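Local coordinates for Ice-binding protein (Flavobacteriaceae bacterium, PDB 5UYT) that probably binds the surface of ice crystals and limits their growth, as an antifreeze protein built from two right-handed beta-solenoid domains, at residues 287-292 against 335-340; 208-213 against 308-313. One frame throughout, in Å; residues are numbered along the deposited sequence.

Contact 1 (287-292 against 335-340); sequences NTLPTD and VFVIKI
K339 reaches out from its strand and hands its NZ to the turn that follows the helix, where two oxygens receive it: the carbonyl O of L289, 2.8 Å from NZ, and the hydroxyl OG1 of T291, 3.0 Å from NZ. A single ammonium thus spends two of its N-H bonds on a main-chain oxygen and a hydroxyl of the same turn. It meets the L289 carbonyl almost head on, with a C=O...NZ angle of 174°. The lysine chain is extended beyond CB except for one bend at chi3 (-74°), which turns NZ to the two oxygens. T291 meets it at a slant; with OG1 beside its own backbone N and anti to the carbonyl carbon (chi1 -67°), the hydroxyl lies next to both NZ and CE of K339. Two bonds hold the ammonium of a buried lysine, and the positive charge would be expected to polarise the L289 carbonyl.

Beside this polar grip, the L289 side chain lies across V337 at about a right angle, its CD1 touching both methyls and coming within 3.9 Å of V337 CG2. The contact joins the exit of helix 270-288 to strand 336-340. That strand runs between strands 311-314 and 363-367: T311 of the first and K366 of the second flank K339, while V337 also touches P213 from the linking loop.

Contact 2 (208-213 against 308-313); sequences AVLTGP and TPHTYL
The H310 imidazole meets the L210 side chain obliquely, with L210 CD1 3.7 Å from H310 CE1, while T308 OG1 lies at the ring's edge, in its plane. The neighbouring Y312 ring carries H310 CB on one face, 3.5 Å above the plane and displaced toward the rim. This lies near the end of a right-handed beta-solenoid, where the loop connecting two ice-binding-like domains lies over the turn leading into strand 311-314, and it illustrates how a segment without regular structure can meet such a turn by packing. The loop's polar ties run to other neighbours: T211 shares a backbone bond with V335, and L210 O accepts from N331 ND2.

L210 occupies the angle between the histidine and P309. Its CB faces the proline ring, 4.0 Å from P309 CD, and its CD1 branch also reaches T308 CB. With CG anti to the carbonyl carbon (chi1 -64°), L210 sends both methyls toward the imidazole, CD2 approaching NE2 as CD1 nears CE1. Farther along, P309 CB fits against the backbone of T211 and G212, and the CA of G212 passes close to the backbone N of H310.

Each segment also has polar bonds of its own. Y312 OH accepts from T308 N in a nearly straight bond (167°) and from H310 ND1 at a poorer angle, with the hydroxyl oxygen 27° out of the imidazole plane. D47, from the first domain, bonds to both Y312 OH and T308 OG1, bringing that domain into the same cluster. On the loop side, T211 OG1 donates to G212 O in the carbonyl plane, on a lone pair. Beyond it the P213 ring crosses T311 obliquely and turns its CG corner to the hydroxyl, P213 CG standing 3.2 Å from T311 OG1.

How the contacts relate
From the N terminus, the chain leaves the first domain through 208-213, then enters the second and runs down helix 270-288 into 287-292. It next reaches 308-313 and finally 335-340. Contact 2 closes a loop with 94 residues between its segments, contact 1 a shorter one of 42, and the two cross because their segments alternate. Their centres lie about 9 Å apart. Strands 311-314 and 336-340 are parallel neighbours, joined where Y312 N meets V337 O, while on the other edge of strand 311-314 D292 OD2 receives T311 N. Together the contacts tie the interdomain loop, the helix exit and two adjacent strands of the second solenoid.

Contact 1 (287-292 against 335-340)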
ATOM      1  N   ASN A 287      17.573   4.460   8.475  1.00 29.26           N
ATOM      2  CA  ASN A 287      18.192   3.130   8.368  1.00 31.89           C
ATOM      3  C   ASN A 287      17.870   2.210   9.545  1.00 33.96           C
ATOM      4  O   ASN A 287      17.745   0.988   9.361  1.00 35.78           O
ATOM      5  CB  ASN A 287      19.718   3.244   8.181  1.00 33.16           C
ATOM      6  CG  ASN A 287      20.312   2.001   7.551  1.00 35.30           C
ATOM      7  OD1 ASN A 287      19.722   1.426   6.634  1.00 35.44           O
ATOM      8  ND2 ASN A 287      21.468   1.575   8.034  1.00 36.63           N
ATOM      9  N   THR A 288      17.732   2.782  10.743  1.00 32.66           N
ATOM     10  CA  THR A 288      17.518   1.993  11.960  1.00 33.54           C
ATOM     11  C   THR A 288      16.028   1.816  12.396  1.00 30.75           C
ATOM     12  O   THR A 288      15.735   1.092  13.346  1.00 30.27           O
ATOM     13  CB  THR A 288      18.421   2.452  13.149  1.00 38.23           C
ATOM     14  OG1 THR A 288      18.194   3.826  13.445  1.00 39.70           O
ATOM     15  CG2 THR A 288      19.930   2.263  12.833  1.00 40.02           C
ATOM     16  N   LEU A 289      15.089   2.465  11.706  1.00 28.19           N
ATOM     17  CA  LEU A 289      13.658   2.177  11.926  1.00 25.95           C
ATOM     18  C   LEU A 289      13.386   0.707  11.641  1.00 26.70           C
ATOM     19  O   LEU A 289      13.788   0.199  10.605  1.00 25.93           O
ATOM     20  CB  LEU A 289      12.738   3.009  10.985  1.00 24.80           C
ATOM     21  CG  LEU A 289      12.568   4.484  11.366  1.00 24.35           C
ATOM     22  CD1 LEU A 289      11.909   5.289  10.234  1.00 23.76           C
ATOM     23  CD2 LEU A 289      11.813   4.632  12.706  1.00 24.98           C
ATOM     24  N   PRO A 290      12.667   0.035  12.549  1.00 27.29           N
ATOM     25  CA  PRO A 290      12.258  -1.377  12.335  1.00 27.63           C
ATOM     26  C   PRO A 290      11.362  -1.551  11.120  1.00 26.76           C
ATOM     27  O   PRO A 290      10.480  -0.717  10.873  1.00 24.78           O
ATOM     28  CB  PRO A 290      11.491  -1.735  13.625  1.00 28.91           C
ATOM     29  CG  PRO A 290      11.783  -0.626  14.579  1.00 29.64           C
ATOM     30  CD  PRO A 290      12.133   0.593  13.797  1.00 27.88           C
ATOM     31  N   THR A 291      11.597  -2.616  10.350  1.00 25.96           N
ATOM     32  CA  THR A 291      10.783  -2.898   9.158  1.00 25.60           C
ATOM     33  C   THR A 291       9.422  -3.445   9.597  1.00 25.59           C
ATOM     34  O   THR A 291       9.374  -4.352  10.435  1.00 25.32           O
ATOM     35  CB  THR A 291      11.474  -3.978   8.304  1.00 26.54           C
ATOM     36  OG1 THR A 291      12.679  -3.419   7.784  1.00 27.00           O
ATOM     37  CG2 THR A 291      10.590  -4.442   7.133  1.00 25.36           C
ATOM     38  N   ASP A 292       8.340  -2.872   9.075  1.00 23.84           N
ATOM     39  CA  ASP A 292       6.995  -3.444   9.292  1.00 24.17           C
ATOM     40  C   ASP A 292       6.690  -4.513   8.246  1.00 23.35           C
ATOM     41  O   ASP A 292       6.167  -5.582   8.558  1.00 23.54           O
ATOM     42  CB  ASP A 292       5.938  -2.340   9.145  1.00 23.96           C
ATOM     43  CG  ASP A 292       6.027  -1.322  10.232  1.00 24.88           C
ATOM     44  OD1 ASP A 292       6.247  -1.718  11.398  1.00 25.25           O
ATOM     45  OD2 ASP A 292       5.880  -0.126   9.946  1.00 23.91           O
ATOM     46  N   VAL A 335       2.859   8.850   8.009  1.00 20.46           N
ATOM     47  CA  VAL A 335       4.238   8.878   7.501  1.00 19.48           C
ATOM     48  C   VAL A 335       4.498   7.536   6.773  1.00 18.93           C
ATOM     49  O   VAL A 335       4.035   6.458   7.217  1.00 18.38           O
ATOM     50  CB  VAL A 335       5.238   8.989   8.674  1.00 19.92           C
ATOM     51  CG1 VAL A 335       6.688   8.721   8.223  1.00 20.08           C
ATOM     52  CG2 VAL A 335       5.126  10.353   9.343  1.00 20.88           C
ATOM     53  N   PHE A 336       5.254   7.617   5.686  1.00 17.74           N
ATOM     54  CA  PHE A 336       5.646   6.447   4.919  1.00 18.00           C
ATOM     55  C   PHE A 336       7.154   6.454   4.846  1.00 17.89           C
ATOM     56  O   PHE A 336       7.760   7.468   4.429  1.00 18.49           O
ATOM     57  CB  PHE A 336       5.113   6.561   3.493  1.00 17.64           C
ATOM     58  CG  PHE A 336       3.621   6.716   3.410  1.00 18.17           C
ATOM     59  CD1 PHE A 336       2.827   5.609   3.100  1.00 18.47           C
ATOM     60  CD2 PHE A 336       3.014   7.965   3.618  1.00 18.28           C
ATOM     61  CE1 PHE A 336       1.436   5.753   2.996  1.00 19.47           C
ATOM     62  CE2 PHE A 336       1.623   8.102   3.515  1.00 18.97           C
ATOM     63  CZ  PHE A 336       0.845   7.007   3.209  1.00 19.34           C
ATOM     64  N   VAL A 337       7.787   5.348   5.221  1.00 18.06           N
ATOM     65  CA  VAL A 337       9.227   5.258   5.038  1.00 18.21           C
ATOM     66  C   VAL A 337       9.525   4.057   4.150  1.00 18.19           C
ATOM     67  O   VAL A 337       9.042   2.960   4.406  1.00 18.57           O
ATOM     68  CB  VAL A 337       9.979   5.152   6.384  1.00 19.35           C
ATOM     69  CG1 VAL A 337      11.458   4.799   6.146  1.00 19.43           C
ATOM     70  CG2 VAL A 337       9.874   6.479   7.174  1.00 19.96           C
ATOM     71  N   ILE A 338      10.316   4.270   3.099  1.00 18.05           N
ATOM     72  CA  ILE A 338      10.654   3.177   2.145  1.00 17.40           C
ATOM     73  C   ILE A 338      12.170   3.006   2.174  1.00 18.29           C
ATOM     74  O   ILE A 338      12.905   3.886   1.724  1.00 18.11           O
ATOM     75  CB  ILE A 338      10.137   3.509   0.718  1.00 17.09           C
ATOM     76  CG1 ILE A 338       8.593   3.609   0.796  1.00 17.18           C
ATOM     77  CG2 ILE A 338      10.526   2.390  -0.274  1.00 17.76           C
ATOM     78  CD1 ILE A 338       7.923   4.149  -0.447  1.00 19.53           C
ATOM     79  N   LYS A 339      12.636   1.921   2.787  1.00 18.63           N
ATOM     80  CA  LYS A 339      14.070   1.653   2.904  1.00 19.39           C
ATOM     81  C   LYS A 339      14.444   0.758   1.720  1.00 19.73           C
ATOM     82  O   LYS A 339      13.814  -0.291   1.504  1.00 20.01           O
ATOM     83  CB  LYS A 339      14.371   0.882   4.211  1.00 21.28           C
ATOM     84  CG  LYS A 339      13.966   1.596   5.489  1.00 21.97           C
ATOM     85  CD  LYS A 339      14.563   0.908   6.723  1.00 24.30           C
ATOM     86  CE  LYS A 339      13.833  -0.391   6.993  1.00 25.54           C
ATOM     87  NZ  LYS A 339      14.411  -1.055   8.198  1.00 26.44           N
ATOM     88  N   ILE A 340      15.491   1.127   0.988  1.00 18.81           N
ATOM     89  CA  ILE A 340      15.915   0.339  -0.193  1.00 19.12           C
ATOM     90  C   ILE A 340      17.370  -0.081   0.030  1.00 20.49           C
ATOM     91  O   ILE A 340      18.237   0.791   0.243  1.00 21.05           O
ATOM     92  CB  ILE A 340      15.747   1.187  -1.501  1.00 17.60           C
ATOM     93  CG1 ILE A 340      14.265   1.475  -1.769  1.00 17.50           C
ATOM     94  CG2 ILE A 340      16.424   0.476  -2.681  1.00 18.54           C
ATOM     95  CD1 ILE A 340      14.030   2.447  -2.944  1.00 16.73           C
TER

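Contact 2 (208-213 against 308-313)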
ATOM      1  N   ALA A 208      -7.318  -0.431  13.982  1.00 33.59           N
ATOM      2  CA  ALA A 208      -6.389   0.648  14.391  1.00 32.68           C
ATOM      3  C   ALA A 208      -6.006   1.587  13.256  1.00 30.58           C
ATOM      4  O   ALA A 208      -5.694   1.142  12.152  1.00 30.67           O
ATOM      5  CB  ALA A 208      -5.121   0.061  15.001  1.00 33.76           C
ATOM      6  N   VAL A 209      -6.006   2.892  13.527  1.00 29.54           N
ATOM      7  CA  VAL A 209      -5.628   3.896  12.529  1.00 27.62           C
ATOM      8  C   VAL A 209      -4.125   3.837  12.324  1.00 26.96           C
ATOM      9  O   VAL A 209      -3.369   3.969  13.301  1.00 27.15           O
ATOM     10  CB  VAL A 209      -5.997   5.332  12.970  1.00 27.91           C
ATOM     11  CG1 VAL A 209      -5.574   6.368  11.918  1.00 27.28           C
ATOM     12  CG2 VAL A 209      -7.481   5.436  13.235  1.00 29.53           C
ATOM     13  N   LEU A 210      -3.685   3.645  11.080  1.00 25.28           N
ATOM     14  CA  LEU A 210      -2.247   3.573  10.794  1.00 25.01           C
ATOM     15  C   LEU A 210      -1.628   4.965  10.813  1.00 24.34           C
ATOM     16  O   LEU A 210      -2.170   5.912  10.193  1.00 24.31           O
ATOM     17  CB  LEU A 210      -1.987   2.886   9.440  1.00 24.88           C
ATOM     18  CG  LEU A 210      -2.405   1.414   9.313  1.00 25.78           C
ATOM     19  CD1 LEU A 210      -2.192   0.894   7.876  1.00 26.04           C
ATOM     20  CD2 LEU A 210      -1.674   0.543  10.319  1.00 26.83           C
ATOM     21  N   THR A 211      -0.491   5.076  11.505  1.00 23.70           N
ATOM     22  CA  THR A 211       0.258   6.323  11.618  1.00 23.26           C
ATOM     23  C   THR A 211       1.553   6.278  10.844  1.00 22.36           C
ATOM     24  O   THR A 211       2.073   7.325  10.454  1.00 21.70           O
ATOM     25  CB  THR A 211       0.612   6.654  13.086  1.00 24.01           C
ATOM     26  OG1 THR A 211       1.398   5.586  13.649  1.00 24.39           O
ATOM     27  CG2 THR A 211      -0.629   6.816  13.904  1.00 25.29           C
ATOM     28  N   GLY A 212       2.081   5.070  10.635  1.00 22.21           N
ATOM     29  CA  GLY A 212       3.453   4.941  10.163  1.00 21.77           C
ATOM     30  C   GLY A 212       4.420   5.285  11.309  1.00 21.88           C
ATOM     31  O   GLY A 212       3.992   5.567  12.449  1.00 22.21           O
ATOM     32  N   PRO A 213       5.726   5.248  11.022  1.00 21.59           N
ATOM     33  CA  PRO A 213       6.742   5.567  12.043  1.00 22.14           C
ATOM     34  C   PRO A 213       6.828   7.067  12.316  1.00 22.24           C
ATOM     35  O   PRO A 213       6.216   7.870  11.604  1.00 21.04           O
ATOM     36  CB  PRO A 213       8.036   5.077  11.385  1.00 21.74           C
ATOM     37  CG  PRO A 213       7.804   5.319   9.916  1.00 20.78           C
ATOM     38  CD  PRO A 213       6.344   4.949   9.716  1.00 20.72           C
ATOM     39  N   THR A 308       0.514   1.653   2.343  1.00 18.35           N
ATOM     40  CA  THR A 308      -0.172   2.291   3.472  1.00 18.27           C
ATOM     41  C   THR A 308       0.883   2.726   4.510  1.00 18.36           C
ATOM     42  O   THR A 308       2.081   2.404   4.355  1.00 17.89           O
ATOM     43  CB  THR A 308      -1.219   1.327   4.084  1.00 18.86           C
ATOM     44  OG1 THR A 308      -0.633   0.031   4.287  1.00 19.25           O
ATOM     45  CG2 THR A 308      -2.442   1.220   3.167  1.00 18.80           C
ATOM     46  N   PRO A 309       0.472   3.492   5.551  1.00 19.44           N
ATOM     47  CA  PRO A 309       1.495   4.073   6.415  1.00 19.46           C
ATOM     48  C   PRO A 309       2.246   3.008   7.240  1.00 20.06           C
ATOM     49  O   PRO A 309       1.652   2.357   8.120  1.00 21.05           O
ATOM     50  CB  PRO A 309       0.693   5.014   7.344  1.00 19.77           C
ATOM     51  CG  PRO A 309      -0.503   5.366   6.527  1.00 19.53           C
ATOM     52  CD  PRO A 309      -0.854   4.072   5.833  1.00 19.42           C
ATOM     53  N   HIS A 310       3.532   2.831   6.905  1.00 19.62           N
ATOM     54  CA  HIS A 310       4.399   1.782   7.463  1.00 20.25           C
ATOM     55  C   HIS A 310       5.848   2.162   7.135  1.00 20.12           C
ATOM     56  O   HIS A 310       6.094   3.025   6.291  1.00 19.92           O
ATOM     57  CB  HIS A 310       4.165   0.421   6.772  1.00 20.53           C
ATOM     58  CG  HIS A 310       2.869  -0.253   7.127  1.00 20.70           C
ATOM     59  ND1 HIS A 310       1.806  -0.302   6.249  1.00 21.12           N
ATOM     60  CD2 HIS A 310       2.476  -0.924   8.235  1.00 22.23           C
ATOM     61  CE1 HIS A 310       0.809  -0.977   6.800  1.00 21.77           C
ATOM     62  NE2 HIS A 310       1.182  -1.354   8.014  1.00 22.33           N
ATOM     63  N   THR A 311       6.776   1.428   7.741  1.00 20.77           N
ATOM     64  CA  THR A 311       8.134   1.368   7.271  1.00 20.90           C
ATOM     65  C   THR A 311       8.273   0.106   6.399  1.00 20.60           C
ATOM     66  O   THR A 311       8.091  -1.015   6.896  1.00 20.96           O
ATOM     67  CB  THR A 311       9.099   1.271   8.449  1.00 22.11           C
ATOM     68  OG1 THR A 311       8.966   2.433   9.284  1.00 21.47           O
ATOM     69  CG2 THR A 311      10.547   1.183   7.932  1.00 22.56           C
ATOM     70  N   TYR A 312       8.642   0.289   5.132  1.00 19.50           N
ATOM     71  CA  TYR A 312       8.795  -0.842   4.195  1.00 19.06           C
ATOM     72  C   TYR A 312      10.258  -1.102   3.956  1.00 19.32           C
ATOM     73  O   TYR A 312      11.069  -0.166   4.006  1.00 18.33           O
ATOM     74  CB  TYR A 312       8.163  -0.481   2.849  1.00 18.69           C
ATOM     75  CG  TYR A 312       6.664  -0.407   2.939  1.00 18.95           C
ATOM     76  CD1 TYR A 312       5.895  -1.580   2.896  1.00 19.77           C
ATOM     77  CD2 TYR A 312       6.006   0.822   3.125  1.00 18.92           C
ATOM     78  CE1 TYR A 312       4.503  -1.532   2.998  1.00 18.91           C
ATOM     79  CE2 TYR A 312       4.614   0.875   3.229  1.00 18.38           C
ATOM     80  CZ  TYR A 312       3.872  -0.304   3.161  1.00 18.54           C
ATOM     81  OH  TYR A 312       2.489  -0.309   3.276  1.00 18.01           O
ATOM     82  N   LEU A 313      10.588  -2.353   3.653  1.00 19.88           N
ATOM     83  CA  LEU A 313      11.936  -2.722   3.190  1.00 20.58           C
ATOM     84  C   LEU A 313      11.852  -3.320   1.778  1.00 20.42           C
ATOM     85  O   LEU A 313      11.078  -4.261   1.521  1.00 20.18           O
ATOM     86  CB  LEU A 313      12.588  -3.762   4.126  1.00 21.76           C
ATOM     87  CG  LEU A 313      13.937  -4.315   3.634  1.00 22.71           C
ATOM     88  CD1 LEU A 313      15.044  -3.258   3.571  1.00 23.39           C
ATOM     89  CD2 LEU A 313      14.344  -5.505   4.505  1.00 24.36           C
TER